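Local coordinates for protein EDTA monooxygenase (EDTA-degrading bacterium BNC1, PDB 5DQP) that probably acts as a flavin-dependent monooxygenase that uses reduced FMN and molecular oxygen in the breakdown of EDTA, at residues S236-R241 / M337-L342. Residues are numbered along the deposited sequence; the frame is centred on the assembly and turned at random.
Sequences SKPAGR and MVDVAL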
loop_
_atom_site.group_PDB
_atom_site.type_symbol
_atom_site.label_atom_id
_atom_site.label_comp_id
_atom_site.label_asym_id
_atom_site.label_seq_id
_atom_site.Cartn_x
_atom_site.Cartn_y
_atom_site.Cartn_z
ATOM N N SER A 236 10.830 -31.402 12.610
ATOM C CA SER A 236 10.588 -32.278 13.743
ATOM C C SER A 236 10.228 -31.447 14.964
ATOM O O SER A 236 10.646 -30.302 15.094
ATOM C CB SER A 236 11.811 -33.140 14.041
ATOM O OG SER A 236 12.794 -32.390 14.748
ATOM N N LYS A 237 9.411 -32.028 15.840
ATOM C CA LYS A 237 9.100 -31.371 17.102
ATOM C C LYS A 237 10.345 -31.096 17.940
ATOM O O LYS A 237 10.438 -29.992 18.503
ATOM C CB LYS A 237 8.091 -32.213 17.886
ATOM C CG LYS A 237 7.548 -31.546 19.141
ATOM C CD LYS A 237 6.201 -32.128 19.483
ATOM C CE LYS A 237 6.095 -32.549 20.936
ATOM N NZ LYS A 237 6.540 -33.949 21.068
ATOM N N PRO A 238 11.306 -32.025 18.090
ATOM C CA PRO A 238 12.542 -31.675 18.824
ATOM C C PRO A 238 13.314 -30.532 18.195
ATOM O O PRO A 238 13.751 -29.617 18.900
ATOM C CB PRO A 238 13.349 -32.982 18.794
ATOM C CG PRO A 238 12.295 -34.044 18.720
ATOM C CD PRO A 238 11.247 -33.471 17.784
ATOM N N ALA A 239 13.507 -30.550 16.880
ATOM C CA ALA A 239 14.117 -29.396 16.246
ATOM C C ALA A 239 13.233 -28.156 16.385
ATOM O O ALA A 239 13.739 -27.035 16.346
ATOM C CB ALA A 239 14.414 -29.706 14.781
ATOM N N GLY A 240 11.926 -28.328 16.571
ATOM C CA GLY A 240 11.081 -27.178 16.856
ATOM C C GLY A 240 11.402 -26.558 18.203
ATOM O O GLY A 240 11.522 -25.338 18.327
ATOM N N ARG A 241 11.516 -27.397 19.239
ATOM C CA ARG A 241 11.844 -26.910 20.575
ATOM C C ARG A 241 13.223 -26.272 20.607
ATOM O O ARG A 241 13.414 -25.220 21.229
ATOM C CB ARG A 241 11.760 -28.058 21.579
ATOM C CG ARG A 241 10.340 -28.391 22.013
ATOM C CD ARG A 241 10.238 -29.793 22.599
ATOM N NE ARG A 241 11.381 -30.111 23.451
ATOM C CZ ARG A 241 11.398 -29.944 24.769
ATOM N NH1 ARG A 241 10.325 -29.468 25.392
ATOM N NH2 ARG A 241 12.485 -30.256 25.464
ATOM N N MET A 337 14.115 -34.572 7.497
ATOM C CA MET A 337 13.181 -35.635 7.181
ATOM C C MET A 337 13.450 -36.869 8.023
ATOM O O MET A 337 12.511 -37.565 8.414
ATOM C CB MET A 337 13.267 -35.962 5.698
ATOM C CG MET A 337 12.529 -34.969 4.826
ATOM S SD MET A 337 12.524 -35.611 3.138
ATOM C CE MET A 337 14.218 -35.259 2.674
ATOM N N VAL A 338 14.719 -37.159 8.314
ATOM C CA VAL A 338 15.024 -38.305 9.166
ATOM C C VAL A 338 14.495 -38.071 10.573
ATOM O O VAL A 338 13.849 -38.948 11.165
ATOM C CB VAL A 338 16.533 -38.608 9.167
ATOM C CG1 VAL A 338 16.826 -39.620 10.231
ATOM C CG2 VAL A 338 16.932 -39.150 7.817
ATOM N N ASP A 339 14.725 -36.872 11.109
ATOM C CA ASP A 339 14.250 -36.535 12.451
ATOM C C ASP A 339 12.725 -36.625 12.537
ATOM O O ASP A 339 12.180 -37.160 13.507
ATOM C CB ASP A 339 14.737 -35.133 12.823
ATOM C CG ASP A 339 14.549 -34.811 14.297
ATOM O OD1 ASP A 339 14.277 -35.750 15.086
ATOM O OD2 ASP A 339 14.695 -33.617 14.673
ATOM N N VAL A 340 12.024 -36.117 11.526
ATOM C CA VAL A 340 10.566 -36.230 11.487
ATOM C C VAL A 340 10.141 -37.691 11.497
ATOM O O VAL A 340 9.265 -38.094 12.269
ATOM C CB VAL A 340 9.992 -35.501 10.263
ATOM C CG1 VAL A 340 8.496 -35.800 10.149
ATOM C CG2 VAL A 340 10.199 -34.004 10.397
ATOM N N ALA A 341 10.750 -38.508 10.632
ATOM C CA ALA A 341 10.305 -39.894 10.531
ATOM C C ALA A 341 10.516 -40.638 11.843
ATOM O O ALA A 341 9.662 -41.430 12.259
ATOM C CB ALA A 341 11.033 -40.606 9.388
ATOM N N LEU A 342 11.649 -40.404 12.510
ATOM C CA LEU A 342 11.913 -41.114 13.756
ATOM C C LEU A 342 11.071 -40.567 14.899
ATOM O O LEU A 342 10.494 -41.347 15.668
ATOM C CB LEU A 342 13.396 -41.041 14.107
ATOM C CG LEU A 342 14.287 -41.773 13.107
ATOM C CD1 LEU A 342 15.724 -41.558 13.494
ATOM C CD2 LEU A 342 13.949 -43.281 13.020
#
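Asp-339 reaches from helix 331-344 across to Ser-236, at the start of helix 237-253. Its CB lies 3.7 Å from Ser-236 CB; CG, anti to the backbone N (chi1 -168°), carries the carboxylate on toward the start of helix 237-253. OD1 stays farther back, 3.7 Å from Ser-236 CB. OD2 goes deepest, ending 3.9 Å from Ala-239 CB, with Pro-238 CB at the edge of its surroundings. OD2 and Ser-236 OG are modelled 2.3 Å apart, too close for a trustworthy bond, so the positions of OD2 and OG are doubtful. Ser-236 is the N-cap: its OG accepts from Ala-239 N at 2.9 Å, subject to the same doubt. In this TIM-barrel, luciferase-like fold, helix 237-253 follows strand 229-233, whereas helix 331-344 belongs to the long excursion between strands 262-271 and 358-360; the contact thus joins that excursion to the outer helical layer of the barrel. The Asp-339 carboxylate, at the N-terminal end of helix 237-253, would probably be stabilised by that helix's dipole. Next to Asp-339, Val-340 lays CG2 against the Ser-236 backbone, 3.5 Å from Ser-236 N, and its side chain also packs on Leu-351 and Arg-354 of helix 348-354. One turn beyond Asp-339, Asp-343 touches Lys-237 and Pro-238.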